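Local coordinates for protein argonaute (Methanocaldococcus jannaschii, PDB 5G5S) that uses short single-stranded DNA guides to bind and slice complementary DNA strands, and may defend the cell against invading genetic elements, at residues L315-N320 with L345-P350; N330-W335 with I488-L493. All coordinates share one frame; numbering follows the deposited sequence.

Contact 1: residues L315-N320 with L345-P350; sequences LVKDVN and LPYDVP
Lys317 sets CE over the ring of Tyr347, the two side chains crossing at about a right angle. This carbon stands above the middle of the ring, 3.7 Å from the Tyr347 centroid, a CH-pi contact. The chain gets there by two bends, at chi2 (-69°) and chi4 (71°); the second leaves NZ over the same face but higher, 5.0 Å from that centroid, a longer-range cation-pi contact. Tyr347 has its chi1 at -105°, away from a staggered value, and this swings the ring end in against the strand. There Val316 N lies at the ring edge, and Leu315 crosses the tyrosine obliquely, its CB 3.5 Å from Tyr347 OH.

At the backbone of the same lysine, Lys317 and Leu345 make a single antiparallel bridge, a hydrogen-bonded pair. Lys317 N donates to Leu345 O at 2.8 Å, and Leu345 N returns a straighter bond to Lys317 O at 2.7 Å. The bridge pairs strand 314-317, the middle strand of a small antiparallel sheet, with the loop leading into the Mid domain, away from the annotated sites. Beyond it Leu345 rests CD1 against Asp318 O and Val319 CA, and the Asp318 carboxylate bonds to Asn322 N. Two backbone bonds fix the register, while the CE methylene covers the aromatic face and the ammonium, probably charged, may gain a weak attraction from the ring.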
loop_
_atom_site.group_PDB
_atom_site.type_symbol
_atom_site.label_atom_id
_atom_site.label_comp_id
_atom_site.label_asym_id
_atom_site.label_seq_id
_atom_site.Cartn_x
_atom_site.Cartn_y
_atom_site.Cartn_z
ATOM N N LEU A 315 23.041 -6.868 9.579
ATOM C CA LEU A 315 23.762 -7.632 10.584
ATOM C C LEU A 315 22.987 -8.892 10.927
ATOM O O LEU A 315 21.764 -8.866 11.036
ATOM C CB LEU A 315 24.021 -6.796 11.840
ATOM C CG LEU A 315 25.034 -5.667 11.723
ATOM C CD1 LEU A 315 24.974 -4.780 12.945
ATOM C CD2 LEU A 315 26.462 -6.204 11.543
ATOM N N VAL A 316 23.710 -9.990 11.083
ATOM C CA VAL A 316 23.229 -11.329 11.434
ATOM C C VAL A 316 24.250 -11.909 12.400
ATOM O O VAL A 316 25.351 -11.362 12.508
ATOM C CB VAL A 316 23.081 -12.246 10.187
ATOM C CG1 VAL A 316 21.779 -11.984 9.464
ATOM C CG2 VAL A 316 24.266 -12.110 9.233
ATOM N N LYS A 317 23.925 -13.020 13.073
ATOM C CA LYS A 317 24.916 -13.652 13.940
ATOM C C LYS A 317 25.659 -14.738 13.154
ATOM O O LYS A 317 25.133 -15.244 12.159
ATOM C CB LYS A 317 24.283 -14.225 15.227
ATOM C CG LYS A 317 23.467 -13.226 16.062
ATOM C CD LYS A 317 24.314 -12.140 16.724
ATOM C CE LYS A 317 23.581 -11.436 17.839
ATOM N NZ LYS A 317 23.401 -12.313 19.027
ATOM N N ASP A 318 26.905 -15.050 13.564
ATOM C CA ASP A 318 27.717 -16.116 12.970
ATOM C C ASP A 318 27.534 -17.373 13.831
ATOM O O ASP A 318 26.702 -17.360 14.735
ATOM C CB ASP A 318 29.205 -15.702 12.843
ATOM C CG ASP A 318 29.885 -15.162 14.097
ATOM O OD1 ASP A 318 29.575 -15.655 15.209
ATOM O OD2 ASP A 318 30.751 -14.266 13.964
ATOM N N VAL A 319 28.308 -18.439 13.587
ATOM C CA VAL A 319 28.170 -19.665 14.378
ATOM C C VAL A 319 28.512 -19.514 15.894
ATOM O O VAL A 319 28.028 -20.300 16.714
ATOM C CB VAL A 319 28.772 -20.896 13.671
ATOM C CG1 VAL A 319 30.233 -21.103 14.048
ATOM C CG2 VAL A 319 27.938 -22.145 13.936
ATOM N N ASN A 320 29.288 -18.464 16.251
ATOM C CA ASN A 320 29.681 -18.130 17.626
ATOM C C ASN A 320 28.788 -17.011 18.209
ATOM O O ASN A 320 29.123 -16.421 19.246
ATOM C CB ASN A 320 31.160 -17.725 17.672
ATOM N N LEU A 345 23.185 -17.085 11.829
ATOM C CA LEU A 345 22.209 -17.316 12.898
ATOM C C LEU A 345 21.363 -16.072 13.246
ATOM O O LEU A 345 21.828 -14.940 13.046
ATOM C CB LEU A 345 22.896 -17.927 14.141
ATOM C CG LEU A 345 23.594 -19.299 13.944
ATOM C CD1 LEU A 345 24.401 -19.666 15.151
ATOM C CD2 LEU A 345 22.584 -20.414 13.649
ATOM N N PRO A 346 20.101 -16.250 13.717
ATOM C CA PRO A 346 19.249 -15.083 13.993
ATOM C C PRO A 346 19.615 -14.285 15.234
ATOM O O PRO A 346 20.164 -14.835 16.183
ATOM C CB PRO A 346 17.858 -15.700 14.131
ATOM C CG PRO A 346 18.108 -17.055 14.650
ATOM C CD PRO A 346 19.365 -17.508 13.972
ATOM N N TYR A 347 19.292 -12.986 15.219
ATOM C CA TYR A 347 19.511 -12.057 16.330
ATOM C C TYR A 347 18.617 -12.377 17.519
ATOM O O TYR A 347 19.073 -12.260 18.654
ATOM C CB TYR A 347 19.277 -10.597 15.889
ATOM C CG TYR A 347 20.557 -9.817 15.715
ATOM C CD1 TYR A 347 21.337 -9.966 14.570
ATOM C CD2 TYR A 347 21.006 -8.947 16.704
ATOM C CE1 TYR A 347 22.537 -9.273 14.419
ATOM C CE2 TYR A 347 22.195 -8.234 16.557
ATOM C CZ TYR A 347 22.959 -8.403 15.412
ATOM O OH TYR A 347 24.124 -7.697 15.249
ATOM N N ASP A 348 17.345 -12.752 17.264
ATOM C CA ASP A 348 16.373 -13.098 18.304
ATOM C C ASP A 348 15.243 -13.975 17.771
ATOM O O ASP A 348 14.737 -13.741 16.676
ATOM C CB ASP A 348 15.797 -11.829 18.984
ATOM C CG ASP A 348 15.026 -12.088 20.270
ATOM O OD1 ASP A 348 15.521 -12.872 21.120
ATOM O OD2 ASP A 348 13.957 -11.462 20.457
ATOM N N VAL A 349 14.848 -14.975 18.566
ATOM C CA VAL A 349 13.750 -15.907 18.298
ATOM C C VAL A 349 12.734 -15.706 19.456
ATOM O O VAL A 349 13.163 -15.711 20.617
ATOM C CB VAL A 349 14.255 -17.381 18.204
ATOM C CG1 VAL A 349 13.098 -18.362 18.013
ATOM C CG2 VAL A 349 15.282 -17.549 17.085
ATOM N N PRO A 350 11.414 -15.497 19.194
ATOM C CA PRO A 350 10.472 -15.292 20.314
ATOM C C PRO A 350 10.432 -16.471 21.282
ATOM O O PRO A 350 10.589 -17.612 20.843
ATOM C CB PRO A 350 9.121 -15.091 19.617
ATOM C CG PRO A 350 9.462 -14.697 18.227
ATOM C CD PRO A 350 10.714 -15.435 17.894
#

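Contact 2: residues N330-W335 with I488-L493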
loop_
_atom_site.group_PDB
_atom_site.type_symbol
_atom_site.label_atom_id
_atom_site.label_comp_id
_atom_site.label_asym_id
_atom_site.label_seq_id
_atom_site.Cartn_x
_atom_site.Cartn_y
_atom_site.Cartn_z
ATOM N N ASN A 330 20.186 -12.729 -0.040
ATOM C CA ASN A 330 20.328 -13.744 -1.089
ATOM C C ASN A 330 21.281 -14.894 -0.725
ATOM O O ASN A 330 21.319 -15.908 -1.432
ATOM C CB ASN A 330 20.699 -13.101 -2.439
ATOM C CG ASN A 330 22.059 -12.424 -2.521
ATOM O OD1 ASN A 330 22.820 -12.314 -1.550
ATOM N ND2 ASN A 330 22.396 -11.956 -3.710
ATOM N N THR A 331 22.033 -14.726 0.388
ATOM C CA THR A 331 22.991 -15.701 0.919
ATOM C C THR A 331 22.702 -16.077 2.389
ATOM O O THR A 331 23.570 -16.654 3.045
ATOM C CB THR A 331 24.441 -15.205 0.749
ATOM O OG1 THR A 331 24.604 -13.983 1.468
ATOM C CG2 THR A 331 24.863 -15.058 -0.718
ATOM N N LEU A 332 21.494 -15.761 2.905
ATOM C CA LEU A 332 21.139 -16.068 4.294
ATOM C C LEU A 332 21.077 -17.575 4.592
ATOM O O LEU A 332 21.509 -18.005 5.666
ATOM C CB LEU A 332 19.823 -15.372 4.683
ATOM C CG LEU A 332 19.578 -15.105 6.171
ATOM C CD1 LEU A 332 20.576 -14.119 6.725
ATOM C CD2 LEU A 332 18.203 -14.529 6.382
ATOM N N PHE A 333 20.547 -18.364 3.636
ATOM C CA PHE A 333 20.395 -19.816 3.756
ATOM C C PHE A 333 21.112 -20.573 2.636
ATOM O O PHE A 333 20.664 -21.648 2.235
ATOM C CB PHE A 333 18.909 -20.212 3.838
ATOM C CG PHE A 333 18.167 -19.626 5.016
ATOM C CD1 PHE A 333 18.149 -20.279 6.243
ATOM C CD2 PHE A 333 17.468 -18.430 4.892
ATOM C CE1 PHE A 333 17.451 -19.740 7.329
ATOM C CE2 PHE A 333 16.775 -17.892 5.978
ATOM C CZ PHE A 333 16.772 -18.550 7.189
ATOM N N THR A 334 22.235 -20.032 2.145
ATOM C CA THR A 334 23.034 -20.689 1.110
ATOM C C THR A 334 23.737 -21.948 1.660
ATOM O O THR A 334 24.010 -22.882 0.904
ATOM C CB THR A 334 23.940 -19.689 0.390
ATOM O OG1 THR A 334 24.383 -18.707 1.330
ATOM C CG2 THR A 334 23.229 -19.002 -0.774
ATOM N N TRP A 335 23.936 -21.986 3.001
ATOM C CA TRP A 335 24.515 -23.084 3.775
ATOM C C TRP A 335 23.614 -24.335 3.817
ATOM O O TRP A 335 24.054 -25.394 4.280
ATOM C CB TRP A 335 24.907 -22.620 5.189
ATOM C CG TRP A 335 23.818 -21.899 5.927
ATOM C CD1 TRP A 335 23.608 -20.550 5.965
ATOM C CD2 TRP A 335 22.789 -22.490 6.727
ATOM N NE1 TRP A 335 22.511 -20.264 6.747
ATOM C CE2 TRP A 335 21.986 -21.436 7.225
ATOM C CE3 TRP A 335 22.461 -23.814 7.075
ATOM C CZ2 TRP A 335 20.878 -21.664 8.054
ATOM C CZ3 TRP A 335 21.362 -24.038 7.889
ATOM C CH2 TRP A 335 20.580 -22.973 8.365
ATOM N N ILE A 488 10.643 -14.406 13.736
ATOM C CA ILE A 488 12.074 -14.548 14.002
ATOM C C ILE A 488 12.815 -13.316 13.472
ATOM O O ILE A 488 12.717 -12.997 12.291
ATOM C CB ILE A 488 12.642 -15.912 13.484
ATOM C CG1 ILE A 488 12.007 -17.086 14.265
ATOM C CG2 ILE A 488 14.179 -15.958 13.583
ATOM C CD1 ILE A 488 12.086 -18.478 13.618
ATOM N N LYS A 489 13.534 -12.625 14.364
ATOM C CA LYS A 489 14.321 -11.431 14.051
ATOM C C LYS A 489 15.663 -11.922 13.543
ATOM O O LYS A 489 16.629 -11.976 14.299
ATOM C CB LYS A 489 14.504 -10.554 15.314
ATOM C CG LYS A 489 13.322 -9.675 15.635
ATOM C CD LYS A 489 12.255 -10.380 16.432
ATOM C CE LYS A 489 10.897 -9.838 16.081
ATOM N NZ LYS A 489 9.853 -10.581 16.811
ATOM N N TYR A 490 15.709 -12.341 12.278
ATOM C CA TYR A 490 16.930 -12.901 11.706
ATOM C C TYR A 490 18.054 -11.880 11.501
ATOM O O TYR A 490 19.153 -12.050 12.039
ATOM C CB TYR A 490 16.642 -13.709 10.432
ATOM C CG TYR A 490 17.421 -14.999 10.384
ATOM C CD1 TYR A 490 18.798 -14.998 10.171
ATOM C CD2 TYR A 490 16.793 -16.221 10.595
ATOM C CE1 TYR A 490 19.527 -16.185 10.152
ATOM C CE2 TYR A 490 17.507 -17.415 10.556
ATOM C CZ TYR A 490 18.876 -17.393 10.343
ATOM O OH TYR A 490 19.590 -18.563 10.328
ATOM N N PHE A 491 17.766 -10.816 10.760
ATOM C CA PHE A 491 18.737 -9.774 10.448
ATOM C C PHE A 491 18.282 -8.415 10.962
ATOM O O PHE A 491 17.080 -8.171 11.083
ATOM C CB PHE A 491 19.024 -9.731 8.927
ATOM C CG PHE A 491 17.803 -9.583 8.051
ATOM C CD1 PHE A 491 17.093 -10.700 7.624
ATOM C CD2 PHE A 491 17.370 -8.327 7.639
ATOM C CE1 PHE A 491 15.941 -10.559 6.839
ATOM C CE2 PHE A 491 16.228 -8.188 6.844
ATOM C CZ PHE A 491 15.514 -9.302 6.460
ATOM N N ILE A 492 19.243 -7.546 11.297
ATOM C CA ILE A 492 18.979 -6.182 11.764
ATOM C C ILE A 492 19.740 -5.182 10.873
ATOM O O ILE A 492 20.473 -5.601 9.972
ATOM C CB ILE A 492 19.245 -5.987 13.294
ATOM C CG1 ILE A 492 20.731 -6.169 13.660
ATOM C CG2 ILE A 492 18.337 -6.879 14.151
ATOM C CD1 ILE A 492 21.308 -5.071 14.463
ATOM N N LEU A 493 19.552 -3.874 11.114
ATOM C CA LEU A 493 20.244 -2.822 10.371
ATOM C C LEU A 493 21.610 -2.570 10.978
ATOM O O LEU A 493 21.728 -2.542 12.205
ATOM C CB LEU A 493 19.430 -1.525 10.371
ATOM C CG LEU A 493 18.201 -1.485 9.465
ATOM C CD1 LEU A 493 17.317 -0.310 9.811
ATOM C CD2 LEU A 493 18.600 -1.422 7.991
#
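Leu332 and Phe333 approach the Tyr490 ring from the same side, the leucine near CD1 and CE1, the phenylalanine near CE2. Phe333 comes from the opposite direction to the tyrosine and turns its edge toward the phenol face, an offset edge-to-face pair with centroids 5.2 Å apart and planes at 64°. The closest atoms are Phe333 CZ and Tyr490 CE2, 3.6 Å apart; the neighbouring CE1 of Phe333 leans toward the phenol oxygen.

Leu332 instead slides past the tyrosine, the two side chains running in opposite directions. Its CG and both methyls reach the ring because chi1, -156°, extends the chain away from the backbone N. CD2 lies 3.9 Å from Tyr490 CD1 and also 4.2 Å from Phe491 CD1, so one methyl bridges two aromatic side chains. Phe491 stacks on Tyr670 as well.

Trp335 meets the phenol obliquely, with Tyr490 OH near the plane of the indole at its edge, 4.1 Å from Trp335 CZ2. The indole N-H turns back to its own segment, where NE1 makes a weak bond to Leu332 O, at an N-H...O angle of 128°. The hydroxyl of Tyr490 has its polar partner in Tyr344 O. Met483 of helix 473-485 touches both Phe333 and Tyr490, while Asn476 OD1 of that helix accepts a bond from Phe333 N.

All five touching residues are buried, and the two segments meet through carbon surfaces and ring edges, apart from a phenol oxygen satisfied by a backbone carbonyl. Between these segments the attraction is probably mainly dispersion, with weak electrostatics from the tilted ring pair; the Asn476 bond is a second tie from the loop to the Mid domain.

In the fold
The centres of contact 1 and contact 2 are 8 Å apart, on the same side of the chain's centre. Their segments alternate along the chain: 315-320, 330-335, 345-350, then 488-493. A small antiparallel sheet ties them together, with strand 314-317 between strands 323-326 and 492-493. Leu315 O and Ile492 N, 2.9 Å apart, probably bond within it; beyond the strands, Asp348 O and Lys489 N probably bond too, where Tyr347 and Asp348 form a classic beta bulge opposite Lys489. The chain entering the Mid domain is thereby joined to the chain leaving it. Contact 1 lies at the surface, contact 2 in buried packing, with Phe333 about 9 Å from guide-contacting Gln481, side chain to side chain.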